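PDB 6ZPY: MgGH51 from Meripilus giganteus, which probably removes terminal alpha-L-arabinofuranosyl residues from arabinose-containing polysaccharides. Local coordinates for residues A[402-407]-A[435-440]. Sequence-based numbering, arbitrary orientation.
Sequences YQTPTW and TNANDL. With AHR (alpha-L-arabinofuranose), chain F.
In the loop after strand 424-432, Thr435 places its CG2 beside the ring of Pro405, 4.5 Å from CD, at the start of helix 405-410. The two segments leave neighbouring parallel strands, 396-403 and 424-432, of the (beta/alpha)8 barrel of clan GH-A, to which GH51 belongs, on the side where the arabinofuranose binds. Asn436 begins a type I turn closed by Asp439 N to Asn436 O; its OD1 also takes Asn438 N in an Asx turn, the donor standing 42° out of the carbonyl plane, while ND2 reaches Asp446 O. At Ala437 the loop meets the methyl of Thr404: Thr404 CG2 sits 3.8 Å from Ala437 N and also touches Ala437 CB. That methyl faces the loop because OG1 lies between the backbone N and the carbonyl carbon (chi1 65°), where it serves as N-cap and accepts from Trp407 N. Leu440 then turns back to the strand end and spreads its two methyls: CD2 packs on Thr404 CG2 at 3.7 Å, the side chains crossing at about a right angle, and CD1 lies under the Gln403 amide, 3.9 Å from NE2. Gln403, bent at chi2 (-64°), returns OE1 to Thr404 N at 2.9 Å and rests CG on one face of the Trp407 ring. With Gln403 cut back to an alanine, Thr404 N is likely to lose that acceptor and Leu440 CD1 the amide that covers it. The same methyl touches Tyr402 O at 3.6 Å, whereas the Tyr402 ring leads away to the sugar; its OH, hydrogen-bonded also to Glu429, accepts from arabinofuranose O5 at 2.8 Å.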
ATOM      1  N   TYR A 402      15.732  -8.671   1.408  1.00 13.43           N
ATOM      2  CA  TYR A 402      14.843  -9.832   1.605  1.00 13.56           C
ATOM      3  C   TYR A 402      15.721 -11.010   1.973  1.00 14.56           C
ATOM      4  O   TYR A 402      16.656 -11.313   1.223  1.00 16.15           O
ATOM      5  CB  TYR A 402      14.044 -10.063   0.345  1.00 12.95           C
ATOM      6  CG  TYR A 402      13.109  -8.938   0.016  1.00 13.93           C
ATOM      7  CD1 TYR A 402      11.952  -8.710   0.730  1.00 14.01           C
ATOM      8  CD2 TYR A 402      13.409  -8.051  -0.990  1.00 14.23           C
ATOM      9  CE1 TYR A 402      11.073  -7.704   0.387  1.00 14.41           C
ATOM     10  CE2 TYR A 402      12.573  -6.999  -1.308  1.00 15.14           C
ATOM     11  CZ  TYR A 402      11.382  -6.845  -0.643  1.00 13.14           C
ATOM     12  OH  TYR A 402      10.534  -5.848  -0.965  1.00 14.09           O
ATOM     13  N   GLN A 403      15.510 -11.569   3.153  1.00 13.41           N
ATOM     14  CA  GLN A 403      16.471 -12.537   3.709  1.00 14.21           C
ATOM     15  C   GLN A 403      15.731 -13.495   4.645  1.00 13.71           C
ATOM     16  O   GLN A 403      14.510 -13.436   4.754  1.00 15.08           O
ATOM     17  CB  GLN A 403      17.629 -11.782   4.365  1.00 14.13           C
ATOM     18  CG  GLN A 403      18.913 -11.831   3.566  1.00 15.58           C
ATOM     19  CD  GLN A 403      19.504 -13.216   3.410  1.00 17.95           C
ATOM     20  OE1 GLN A 403      19.122 -14.184   4.076  1.00 17.07           O
ATOM     21  NE2 GLN A 403      20.541 -13.298   2.572  1.00 20.41           N
ATOM     22  N   THR A 404      16.471 -14.321   5.313  1.00 14.13           N
ATOM     23  CA  THR A 404      15.909 -15.325   6.248  1.00 13.67           C
ATOM     24  C   THR A 404      15.710 -14.629   7.582  1.00 14.38           C
ATOM     25  O   THR A 404      16.360 -13.628   7.889  1.00 15.08           O
ATOM     26  CB  THR A 404      16.842 -16.524   6.427  1.00 15.67           C
ATOM     27  OG1 THR A 404      18.039 -16.049   7.055  1.00 15.91           O
ATOM     28  CG2 THR A 404      17.132 -17.246   5.131  1.00 14.99           C
ATOM     29  N   PRO A 405      14.840 -15.181   8.436  1.00 14.58           N
ATOM     30  CA  PRO A 405      14.676 -14.631   9.775  1.00 13.73           C
ATOM     31  C   PRO A 405      16.019 -14.556  10.511  1.00 14.30           C
ATOM     32  O   PRO A 405      16.308 -13.568  11.190  1.00 14.69           O
ATOM     33  CB  PRO A 405      13.694 -15.620  10.436  1.00 14.43           C
ATOM     34  CG  PRO A 405      12.858 -16.097   9.264  1.00 15.22           C
ATOM     35  CD  PRO A 405      13.819 -16.187   8.095  1.00 15.83           C
ATOM     36  N   THR A 406      16.811 -15.592  10.344  1.00 14.36           N
ATOM     37  CA  THR A 406      18.118 -15.702  11.008  1.00 15.16           C
ATOM     38  C   THR A 406      19.020 -14.567  10.545  1.00 14.35           C
ATOM     39  O   THR A 406      19.731 -13.978  11.373  1.00 15.45           O
ATOM     40  CB  THR A 406      18.685 -17.095  10.814  1.00 17.19           C
ATOM     41  OG1 THR A 406      17.809 -17.982  11.497  1.00 20.57           O
ATOM     42  CG2 THR A 406      20.094 -17.193  11.370  1.00 18.30           C
ATOM     43  N   TRP A 407      19.007 -14.294   9.248  1.00 14.66           N
ATOM     44  CA  TRP A 407      19.875 -13.241   8.691  1.00 15.70           C
ATOM     45  C   TRP A 407      19.539 -11.946   9.430  1.00 14.05           C
ATOM     46  O   TRP A 407      20.453 -11.193   9.756  1.00 15.97           O
ATOM     47  CB  TRP A 407      19.681 -13.128   7.179  1.00 16.29           C
ATOM     48  CG  TRP A 407      20.529 -12.063   6.558  1.00 16.30           C
ATOM     49  CD1 TRP A 407      21.744 -12.253   5.954  1.00 18.35           C
ATOM     50  CD2 TRP A 407      20.296 -10.638   6.566  1.00 15.81           C
ATOM     51  NE1 TRP A 407      22.252 -11.051   5.548  1.00 19.29           N
ATOM     52  CE2 TRP A 407      21.406 -10.043   5.917  1.00 15.69           C
ATOM     53  CE3 TRP A 407      19.266  -9.809   7.007  1.00 15.71           C
ATOM     54  CZ2 TRP A 407      21.509  -8.664   5.756  1.00 15.00           C
ATOM     55  CZ3 TRP A 407      19.366  -8.447   6.860  1.00 15.94           C
ATOM     56  CH2 TRP A 407      20.472  -7.888   6.223  1.00 18.18           C
ATOM     57  N   THR A 435      12.782 -19.404   4.968  1.00 15.72           N
ATOM     58  CA  THR A 435      13.752 -20.072   5.849  1.00 16.80           C
ATOM     59  C   THR A 435      14.865 -20.733   5.037  1.00 19.23           C
ATOM     60  O   THR A 435      15.748 -21.312   5.645  1.00 25.35           O
ATOM     61  CB  THR A 435      13.045 -21.065   6.762  1.00 19.60           C
ATOM     62  OG1 THR A 435      12.269 -21.937   5.959  1.00 21.28           O
ATOM     63  CG2 THR A 435      12.187 -20.347   7.777  1.00 20.26           C
ATOM     64  N   ASN A 436      14.821 -20.612   3.722  1.00 19.79           N
ATOM     65  CA  ASN A 436      15.778 -21.301   2.841  1.00 23.03           C
ATOM     66  C   ASN A 436      16.764 -20.293   2.280  1.00 21.28           C
ATOM     67  O   ASN A 436      16.457 -19.665   1.286  1.00 21.32           O
ATOM     68  CB  ASN A 436      15.025 -22.006   1.732  1.00 24.86           C
ATOM     69  CG  ASN A 436      15.942 -22.864   0.906  1.00 24.32           C
ATOM     70  OD1 ASN A 436      17.165 -22.825   1.063  1.00 27.78           O
ATOM     71  ND2 ASN A 436      15.331 -23.604  -0.001  1.00 27.09           N
ATOM     72  N   ALA A 437      17.948 -20.216   2.870  1.00 23.71           N
ATOM     73  CA  ALA A 437      18.994 -19.262   2.450  1.00 23.12           C
ATOM     74  C   ALA A 437      19.399 -19.538   0.992  1.00 24.91           C
ATOM     75  O   ALA A 437      19.848 -18.614   0.336  1.00 26.85           O
ATOM     76  CB  ALA A 437      20.176 -19.386   3.374  1.00 22.95           C
ATOM     77  N   ASN A 438      19.263 -20.787   0.534  1.00 25.86           N
ATOM     78  CA  ASN A 438      19.691 -21.268  -0.813  1.00 21.77           C
ATOM     79  C   ASN A 438      18.662 -20.888  -1.879  1.00 23.72           C
ATOM     80  O   ASN A 438      18.977 -21.023  -3.039  1.00 26.46           O
ATOM     81  CB  ASN A 438      19.891 -22.784  -0.821  1.00 28.53           C
ATOM     82  CG  ASN A 438      20.800 -23.289   0.283  1.00 26.89           C
ATOM     83  OD1 ASN A 438      21.917 -22.788   0.420  1.00 32.03           O
ATOM     84  ND2 ASN A 438      20.368 -24.319   1.004  1.00 36.09           N
ATOM     85  N   ASP A 439      17.467 -20.423  -1.523  1.00 23.59           N
ATOM     86  CA  ASP A 439      16.393 -20.184  -2.536  1.00 22.73           C
ATOM     87  C   ASP A 439      15.366 -19.234  -1.932  1.00 18.74           C
ATOM     88  O   ASP A 439      14.257 -19.650  -1.661  1.00 23.88           O
ATOM     89  CB  ASP A 439      15.768 -21.514  -2.985  1.00 24.99           C
ATOM     90  CG  ASP A 439      14.804 -21.391  -4.156  1.00 28.21           C
ATOM     91  OD1 ASP A 439      14.779 -20.298  -4.815  1.00 27.36           O
ATOM     92  OD2 ASP A 439      14.109 -22.406  -4.437  1.00 26.28           O
ATOM     93  N   LEU A 440      15.794 -18.008  -1.645  1.00 19.23           N
ATOM     94  CA  LEU A 440      14.987 -17.050  -0.874  1.00 17.28           C
ATOM     95  C   LEU A 440      13.676 -16.721  -1.575  1.00 17.89           C
ATOM     96  O   LEU A 440      12.693 -16.500  -0.889  1.00 19.76           O
ATOM     97  CB  LEU A 440      15.786 -15.764  -0.712  1.00 18.03           C
ATOM     98  CG  LEU A 440      16.944 -15.820   0.279  1.00 18.87           C
ATOM     99  CD1 LEU A 440      17.775 -14.547   0.148  1.00 20.83           C
ATOM    100  CD2 LEU A 440      16.415 -16.014   1.705  1.00 21.11           C
TER
HETATM  101  O5  AHR F 710       8.217  -5.676  -2.521  1.00 21.84           O
HETATM  102  C5  AHR F 710       8.249  -6.376  -3.817  1.00 24.95           C
HETATM  103  C4  AHR F 710       9.363  -5.980  -4.816  1.00 19.08           C
HETATM  104  O4  AHR F 710      10.683  -6.131  -4.216  1.00 19.73           O
HETATM  105  C3  AHR F 710       9.377  -4.518  -5.160  1.00 18.37           C
HETATM  106  O3  AHR F 710       8.458  -4.063  -6.128  1.00 13.04           O
HETATM  107  C2  AHR F 710      10.866  -4.271  -5.619  1.00 18.13           C
HETATM  108  O2  AHR F 710      11.149  -2.865  -5.523  1.00 12.75           O
HETATM  109  C1  AHR F 710      11.700  -5.279  -4.804  1.00 16.05           C
HETATM  110  O1  AHR F 710      12.318  -6.064  -5.865  1.00 25.96           O